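Local structure of proteolytically activated form of PPO4 Tyrosinase (Agaricus bisporus var. bisporus H97, 4OUA) at residues G11-L16 with D125-Y130; Y31-Q36 with I159-P164; R167-P172 with W186-R191. The protein catalyses the copper-dependent o-hydroxylation of monophenols and the oxidation of the resulting o-diphenols to o-quinones, the first step of melanin synthesis. All blocks are in the same frame, centred on the assembly; numbering follows the deposited sequence.

Interaction 1: G11-L16 with D125-Y130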
# COMPACT_ATOMS: atom_id res chain seq x y z
N GLY A 11 -13.78 -5.08 14.30
CA GLY A 11 -14.86 -4.66 13.44
C GLY A 11 -14.38 -3.89 12.22
O GLY A 11 -13.18 -3.82 11.96
N VAL A 12 -15.31 -3.31 11.48
CA VAL A 12 -14.97 -2.56 10.27
C VAL A 12 -14.68 -1.09 10.59
O VAL A 12 -15.60 -0.32 10.85
CB VAL A 12 -16.08 -2.64 9.22
CG1 VAL A 12 -15.77 -1.72 8.05
CG2 VAL A 12 -16.26 -4.07 8.74
N LYS A 13 -13.41 -0.73 10.55
CA LYS A 13 -13.00 0.66 10.78
C LYS A 13 -12.45 1.29 9.50
O LYS A 13 -12.09 0.59 8.56
CB LYS A 13 -11.95 0.73 11.89
CG LYS A 13 -12.49 0.37 13.27
CD LYS A 13 -13.68 1.24 13.64
CE LYS A 13 -14.18 0.92 15.04
NZ LYS A 13 -14.50 -0.52 15.20
N ASN A 14 -12.41 2.61 9.48
CA ASN A 14 -11.96 3.33 8.29
C ASN A 14 -10.46 3.57 8.24
O ASN A 14 -9.82 3.83 9.26
CB ASN A 14 -12.68 4.68 8.19
CG ASN A 14 -14.11 4.54 7.71
OD1 ASN A 14 -14.47 3.55 7.08
ND2 ASN A 14 -14.93 5.55 7.99
N ARG A 15 -9.91 3.47 7.04
CA ARG A 15 -8.55 3.92 6.79
C ARG A 15 -8.60 5.43 6.55
O ARG A 15 -9.17 5.89 5.57
CB ARG A 15 -7.95 3.20 5.59
CG ARG A 15 -7.86 1.69 5.76
CD ARG A 15 -7.33 1.01 4.51
NE ARG A 15 -7.13 -0.42 4.72
CZ ARG A 15 -6.76 -1.26 3.76
NH1 ARG A 15 -6.56 -0.82 2.52
NH2 ARG A 15 -6.59 -2.55 4.04
N LEU A 16 -8.02 6.19 7.47
CA LEU A 16 -8.12 7.64 7.43
C LEU A 16 -7.18 8.26 6.40
O LEU A 16 -6.18 7.66 6.02
CB LEU A 16 -7.84 8.24 8.81
CG LEU A 16 -8.72 7.74 9.95
CD1 LEU A 16 -8.39 8.49 11.24
CD2 LEU A 16 -10.19 7.89 9.61
N ASP A 125 -8.88 0.07 16.48
CA ASP A 125 -9.42 0.87 15.38
C ASP A 125 -8.35 1.23 14.36
O ASP A 125 -8.66 1.76 13.29
CB ASP A 125 -10.07 2.16 15.92
CG ASP A 125 -11.20 1.89 16.88
OD1 ASP A 125 -11.76 0.77 16.85
OD2 ASP A 125 -11.53 2.79 17.68
N LEU A 126 -7.10 0.94 14.69
CA LEU A 126 -5.98 1.32 13.83
C LEU A 126 -6.04 0.64 12.47
O LEU A 126 -6.17 -0.58 12.37
CB LEU A 126 -4.65 0.99 14.51
CG LEU A 126 -3.41 1.40 13.72
CD1 LEU A 126 -3.44 2.89 13.41
CD2 LEU A 126 -2.14 1.03 14.46
N ARG A 127 -5.94 1.45 11.42
CA ARG A 127 -5.94 0.96 10.04
C ARG A 127 -4.90 1.72 9.23
O ARG A 127 -4.47 2.81 9.62
CB ARG A 127 -7.32 1.11 9.41
CG ARG A 127 -8.44 0.36 10.12
CD ARG A 127 -8.27 -1.15 9.98
NE ARG A 127 -9.44 -1.87 10.48
CZ ARG A 127 -9.63 -2.18 11.76
NH1 ARG A 127 -8.74 -1.82 12.67
NH2 ARG A 127 -10.72 -2.84 12.13
N GLN A 128 -4.50 1.16 8.09
CA GLN A 128 -3.50 1.80 7.25
C GLN A 128 -4.05 3.04 6.55
O GLN A 128 -4.94 2.94 5.70
CB GLN A 128 -2.97 0.81 6.21
CG GLN A 128 -1.97 1.41 5.23
CD GLN A 128 -0.74 1.99 5.93
OE1 GLN A 128 -0.34 3.12 5.67
NE2 GLN A 128 -0.14 1.20 6.81
N PRO A 129 -3.53 4.22 6.91
CA PRO A 129 -3.94 5.49 6.30
C PRO A 129 -3.57 5.54 4.82
O PRO A 129 -2.66 4.84 4.39
CB PRO A 129 -3.16 6.53 7.10
CG PRO A 129 -1.96 5.80 7.60
CD PRO A 129 -2.45 4.41 7.90
N TYR A 130 -4.28 6.36 4.05
CA TYR A 130 -4.03 6.45 2.62
C TYR A 130 -3.52 7.83 2.22
O TYR A 130 -3.87 8.84 2.85
CB TYR A 130 -5.29 6.10 1.82
CG TYR A 130 -6.45 7.05 2.02
CD1 TYR A 130 -6.54 8.24 1.31
CD2 TYR A 130 -7.46 6.75 2.92
CE1 TYR A 130 -7.60 9.10 1.49
CE2 TYR A 130 -8.53 7.61 3.11
CZ TYR A 130 -8.59 8.78 2.39
OH TYR A 130 -9.65 9.64 2.58

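Interaction 2: Y31-Q36 with I159-P164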
# COMPACT_ATOMS: atom_id res chain seq x y z
N TYR A 31 1.12 4.24 15.36
CA TYR A 31 1.68 3.95 14.04
C TYR A 31 3.20 4.09 14.04
O TYR A 31 3.91 3.26 13.48
CB TYR A 31 1.05 4.85 12.98
CG TYR A 31 1.35 4.43 11.56
CD1 TYR A 31 0.64 3.40 10.96
CD2 TYR A 31 2.34 5.06 10.82
CE1 TYR A 31 0.91 3.00 9.66
CE2 TYR A 31 2.62 4.67 9.52
CZ TYR A 31 1.90 3.64 8.95
OH TYR A 31 2.17 3.25 7.66
N ILE A 32 3.69 5.16 14.67
CA ILE A 32 5.12 5.41 14.76
C ILE A 32 5.82 4.35 15.61
O ILE A 32 6.95 3.94 15.32
CB ILE A 32 5.42 6.80 15.35
CG1 ILE A 32 4.77 7.89 14.50
CG2 ILE A 32 6.92 7.02 15.47
CD1 ILE A 32 5.28 7.94 13.08
N ARG A 33 5.15 3.91 16.67
CA ARG A 33 5.70 2.87 17.54
C ARG A 33 5.69 1.51 16.86
O ARG A 33 6.70 0.80 16.85
CB ARG A 33 4.91 2.80 18.85
CG ARG A 33 5.09 4.01 19.75
CD ARG A 33 6.54 4.21 20.14
NE ARG A 33 6.69 5.08 21.31
CZ ARG A 33 7.86 5.47 21.81
NH1 ARG A 33 8.99 5.08 21.25
NH2 ARG A 33 7.89 6.26 22.87
N ALA A 34 4.55 1.15 16.28
CA ALA A 34 4.38 -0.17 15.67
C ALA A 34 5.23 -0.32 14.41
O ALA A 34 5.77 -1.39 14.14
CB ALA A 34 2.92 -0.42 15.34
N LEU A 35 5.36 0.77 13.65
CA LEU A 35 6.15 0.75 12.43
C LEU A 35 7.64 0.59 12.75
O LEU A 35 8.36 -0.13 12.07
CB LEU A 35 5.91 2.03 11.62
CG LEU A 35 6.64 2.12 10.28
CD1 LEU A 35 6.31 0.92 9.41
CD2 LEU A 35 6.26 3.41 9.58
N GLN A 36 8.09 1.27 13.80
CA GLN A 36 9.46 1.13 14.26
C GLN A 36 9.68 -0.27 14.81
O GLN A 36 10.75 -0.85 14.67
CB GLN A 36 9.79 2.18 15.32
CG GLN A 36 11.23 2.15 15.82
CD GLN A 36 12.21 2.68 14.79
OE1 GLN A 36 12.09 3.82 14.33
NE2 GLN A 36 13.19 1.86 14.43
N ILE A 159 6.67 13.36 23.54
CA ILE A 159 8.08 13.25 23.20
C ILE A 159 8.29 13.30 21.69
O ILE A 159 7.32 13.27 20.92
CB ILE A 159 8.69 11.94 23.73
CG1 ILE A 159 8.28 10.77 22.84
CG2 ILE A 159 8.26 11.72 25.17
CD1 ILE A 159 8.98 9.47 23.18
N THR A 160 9.55 13.38 21.27
CA THR A 160 9.88 13.37 19.85
C THR A 160 10.88 12.26 19.54
O THR A 160 12.01 12.28 20.03
CB THR A 160 10.44 14.72 19.38
OG1 THR A 160 11.69 14.97 20.03
CG2 THR A 160 9.47 15.84 19.70
N VAL A 161 10.46 11.30 18.73
CA VAL A 161 11.32 10.19 18.34
C VAL A 161 11.58 10.24 16.85
O VAL A 161 10.88 10.95 16.12
CB VAL A 161 10.69 8.83 18.71
CG1 VAL A 161 10.37 8.78 20.19
CG2 VAL A 161 9.44 8.59 17.88
N ARG A 162 12.59 9.51 16.39
CA ARG A 162 12.95 9.52 14.98
C ARG A 162 11.82 8.94 14.13
O ARG A 162 11.12 8.02 14.54
CB ARG A 162 14.25 8.76 14.74
CG ARG A 162 14.21 7.27 15.07
CD ARG A 162 15.60 6.66 14.94
NE ARG A 162 15.60 5.21 15.05
CZ ARG A 162 15.46 4.55 16.20
NH1 ARG A 162 15.29 5.22 17.33
NH2 ARG A 162 15.47 3.23 16.21
N ASN A 163 11.65 9.51 12.93
CA ASN A 163 10.55 9.15 12.05
C ASN A 163 10.84 7.89 11.23
O ASN A 163 11.72 7.90 10.37
CB ASN A 163 10.23 10.31 11.12
CG ASN A 163 8.88 10.17 10.44
OD1 ASN A 163 8.27 9.10 10.47
ND2 ASN A 163 8.41 11.25 9.83
N PRO A 164 10.10 6.81 11.50
CA PRO A 164 10.26 5.55 10.78
C PRO A 164 9.56 5.56 9.42
O PRO A 164 9.71 4.63 8.64
CB PRO A 164 9.62 4.52 11.72
CG PRO A 164 8.56 5.30 12.42
CD PRO A 164 9.10 6.70 12.58
O HOH W 1 10.60 5.85 15.92

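Interaction 3: R167-P172 with W186-R191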
# COMPACT_ATOMS: atom_id res chain seq x y z
N ARG A 167 12.13 6.37 5.97
CA ARG A 167 12.97 5.35 5.36
C ARG A 167 13.07 4.10 6.21
O ARG A 167 12.89 4.15 7.43
CB ARG A 167 14.36 5.91 5.10
CG ARG A 167 15.10 6.30 6.38
CD ARG A 167 16.38 7.06 6.10
NE ARG A 167 16.13 8.33 5.44
CZ ARG A 167 15.88 9.47 6.08
NH1 ARG A 167 15.83 9.49 7.41
NH2 ARG A 167 15.67 10.59 5.40
N TYR A 168 13.35 2.97 5.57
CA TYR A 168 13.66 1.74 6.29
C TYR A 168 15.16 1.48 6.28
O TYR A 168 15.82 1.66 5.26
CB TYR A 168 12.92 0.54 5.69
CG TYR A 168 13.40 -0.79 6.23
CD1 TYR A 168 13.14 -1.16 7.54
CD2 TYR A 168 14.12 -1.66 5.43
CE1 TYR A 168 13.58 -2.37 8.04
CE2 TYR A 168 14.57 -2.88 5.92
CZ TYR A 168 14.29 -3.23 7.23
OH TYR A 168 14.73 -4.44 7.72
N SER A 169 15.70 1.07 7.42
CA SER A 169 17.12 0.74 7.52
C SER A 169 17.32 -0.76 7.45
O SER A 169 16.87 -1.50 8.33
CB SER A 169 17.71 1.30 8.82
OG SER A 169 17.57 2.71 8.89
N PHE A 170 17.99 -1.22 6.40
CA PHE A 170 18.27 -2.64 6.25
C PHE A 170 19.25 -3.13 7.31
O PHE A 170 20.22 -2.43 7.64
CB PHE A 170 18.83 -2.94 4.85
CG PHE A 170 17.82 -2.75 3.75
CD1 PHE A 170 17.68 -1.53 3.12
CD2 PHE A 170 17.03 -3.81 3.34
CE1 PHE A 170 16.76 -1.36 2.10
CE2 PHE A 170 16.10 -3.65 2.32
CZ PHE A 170 15.97 -2.42 1.70
N HIS A 171 19.00 -4.31 7.85
CA HIS A 171 19.86 -4.91 8.86
C HIS A 171 19.81 -6.43 8.79
O HIS A 171 19.03 -7.06 9.51
CB HIS A 171 19.48 -4.42 10.26
CG HIS A 171 18.01 -4.50 10.55
ND1 HIS A 171 17.41 -5.66 10.98
CD2 HIS A 171 17.03 -3.57 10.47
CE1 HIS A 171 16.12 -5.44 11.16
NE2 HIS A 171 15.86 -4.18 10.85
N PRO A 172 20.64 -7.03 7.93
CA PRO A 172 21.56 -6.28 7.06
C PRO A 172 20.98 -6.06 5.67
O PRO A 172 19.80 -6.36 5.44
CB PRO A 172 22.77 -7.21 6.99
CG PRO A 172 22.15 -8.58 7.02
CD PRO A 172 20.89 -8.48 7.86
N TRP A 186 23.45 0.82 -0.62
CA TRP A 186 22.51 1.73 0.03
C TRP A 186 22.04 1.16 1.37
O TRP A 186 21.27 0.21 1.41
CB TRP A 186 21.31 2.01 -0.88
CG TRP A 186 21.41 3.32 -1.60
CD1 TRP A 186 22.09 4.43 -1.20
CD2 TRP A 186 20.81 3.65 -2.86
NE1 TRP A 186 21.95 5.44 -2.12
CE2 TRP A 186 21.16 4.98 -3.15
CE3 TRP A 186 20.00 2.96 -3.76
CZ2 TRP A 186 20.74 5.63 -4.31
CZ3 TRP A 186 19.58 3.60 -4.91
CH2 TRP A 186 19.95 4.93 -5.18
N LYS A 187 22.52 1.77 2.45
CA LYS A 187 22.23 1.28 3.79
C LYS A 187 20.74 1.41 4.13
O LYS A 187 20.16 0.51 4.74
CB LYS A 187 23.07 2.04 4.82
CG LYS A 187 24.56 2.07 4.48
CD LYS A 187 25.39 2.69 5.59
CE LYS A 187 25.40 1.82 6.84
NZ LYS A 187 26.09 0.53 6.61
N THR A 188 20.13 2.52 3.72
CA THR A 188 18.70 2.70 3.93
C THR A 188 18.00 2.95 2.60
O THR A 188 18.66 3.22 1.59
CB THR A 188 18.40 3.88 4.88
OG1 THR A 188 18.50 5.12 4.17
CG2 THR A 188 19.38 3.89 6.05
N THR A 189 16.68 2.86 2.60
CA THR A 189 15.90 3.22 1.42
C THR A 189 16.04 4.71 1.11
O THR A 189 16.18 5.53 2.01
CB THR A 189 14.41 2.86 1.61
OG1 THR A 189 13.89 3.53 2.77
CG2 THR A 189 14.25 1.36 1.79
N VAL A 190 16.01 5.05 -0.17
CA VAL A 190 16.25 6.43 -0.58
C VAL A 190 15.19 6.96 -1.55
O VAL A 190 14.76 6.26 -2.46
CB VAL A 190 17.63 6.58 -1.23
CG1 VAL A 190 17.74 7.91 -1.95
CG2 VAL A 190 18.72 6.45 -0.18
N ARG A 191 14.79 8.21 -1.33
CA ARG A 191 13.79 8.86 -2.18
C ARG A 191 14.41 9.97 -3.03
O ARG A 191 15.07 10.87 -2.51
CB ARG A 191 12.66 9.44 -1.33
CG ARG A 191 11.86 8.41 -0.57
CD ARG A 191 10.86 9.07 0.37
NE ARG A 191 10.20 8.09 1.23
CZ ARG A 191 9.42 8.41 2.26
NH1 ARG A 191 9.18 9.68 2.55
NH2 ARG A 191 8.86 7.45 2.99

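Interaction 1: G11-L16 with D125-Y130
Tyr130 N donates to Leu16 O at 3.0 Å with an N-H...O angle of 155°, and this bond fixes one end of the contact. Beside it, Pro129 CA brings a CA-H...O contact to the same oxygen. At the other end Lys13 NZ forms a salt bridge with Asp125 OD1 at 3.4 Å. A bend at chi2 lays the lysine chain along this carboxylate, CE included, and one at chi4 turns NZ, which keeps a hydrogen bond to Gly10 O. Between the two ends, the flat guanidinium of Arg127 carries Lys13 CB over the centre of one face, 3.7 Å above the plane. Its NH2 meets Gly11 O at the edge, at 2.7 Å, but the 122° N-H...O angle marks this bond as weak. A straighter bond, at 163°, joins NH1 to Leu126 O within its own segment, at 2.9 Å, and NE reaches Asn348 O; together they hold the plane in its rotation.

The 11-16 segment includes strand 13-14, which pairs in parallel with strand 349-350, and the 125-130 segment leaves helix 116-125. The contact thus lays this small two-stranded sheet along the loop that runs beside helices 86-109 and 277-295, which carry the copper ligands His90 and His282. Arg15, extended from CG to NE, crosses Arg127 at about a right angle, its CG 3.7 Å from Arg127 CB. Farther out its guanidinium forms a salt bridge to Glu98 and a cation-pi contact with Tyr349. Glu98 also accepts from Gln128 N, so one carboxylate positions both segments. The ring of Tyr130 presents its edge to Arg15 O, with CE2 at 3.1 Å, and packs against Ser283, Asn284 and Arg287 of helix 277-295.

Interaction 2: Y31-Q36 with I159-P164
A beta hairpin of strands 148-152 and 158-162 lies against helix 25-39 here, the second strand and the turn after it packing on one flank of the helix. The axes of the short segments approach to 10.3 Å and run 31° apart, so helix and strand are roughly aligned. Ile32 supplies the apolar centre: its CG2 sits 3.6 Å from Pro164 CD and 3.8 Å from Val161 CG2. Leu35 extends this patch, CG lying 4.1 Å from Pro164 CB. Towards the start of the strand, Arg33 bends at chi2 and brings NH2 of its guanidinium 3.4 Å from Ile159 CD1, the side chains crossing at about a right angle.

Gln36 crosses Arg162 in a similar way, and a bend at chi2 (73°) brings OE1 over one face of the guanidinium, offset toward the rim; NE2 is bonded to Asp40. A water donates to both segments, to Gln36 OE1 at 3.0 Å and to Arg162 O at 2.6 Å. A leucine here in place of the glutamine would probably leave the water short of one acceptor and Asp40 without its amide partner. The same OE1 of Gln36 lies 3.7 Å from Pro164 CB.

Interaction 3: R167-P172 with W186-R191
Tyr168 and Thr189 are joined by two hydrogen bonds. Thr189 N donates to Tyr168 O at 3.0 Å, with an N-H...O angle of 162°. In return Tyr168 N donates to Thr189 OG1 at 2.9 Å, so a side-chain hydroxyl takes the place a backbone carbonyl might have had. The threonine chi1 of 58°, which sets OG1 between its own N and carbonyl carbon, turns the oxygen to this donor. Two residues along from Tyr168, Phe170 N reaches Lys187 O at 3.2 Å.

The two backbone bonds, from Thr189 N and Phe170 N, flank Ser169 and Thr188, whose CA atoms are 4.4 Å apart: a single antiparallel beta bridge with a non-hydrogen-bonded pair at its centre. It ties two irregular runs of the long connection between strand 158-162 and helix 201-224. On one side of the bridge Ser169 OG rests 3.6 Å from Thr188 CG2. Thr188 OG1 donates to Thr189 O, the carbonyl of the next residue, and Arg167 CD lies alongside that hydroxyl, 3.5 Å from OG1, while the guanidinium continues to a salt bridge with Glu199.

Phe170 brings its ring to the other segment at about a right angle to the Thr189 side chain, CE1 being 3.7 Å from CG2, and its in-plane edge faces Lys187 O. One ring face receives Tyr168 CE2, 3.7 Å above the plane and offset toward the rim. Beyond, Phe274 and Phe177 meet the same phenylalanine, Phe50 of helix 49-54 touches both aromatic residues, and Gln43 binds the Tyr168 hydroxyl.

Interactions 1 and 2 touch through helix 25-39: Tyr31 lies in the helical segment of interaction 2, and its CE1 packs 4.0 Å from Pro129 CD of interaction 1, although the two centres are 18 Å apart. Their segments alternate along the chain. The centres of interactions 2 and 3 are 16 Å apart; their segments adjoin in sequence, with no further touch. Interactions 1 and 3 come no closer than about 11 Å between nearest atoms. Interaction 2 is remote from the copper ligands and is plain packing. The other two come nearer the copper ligands: the Arg15 side chain is about 9 Å from that of His90, and the Phe170 side chain about 11 Å from that of His56.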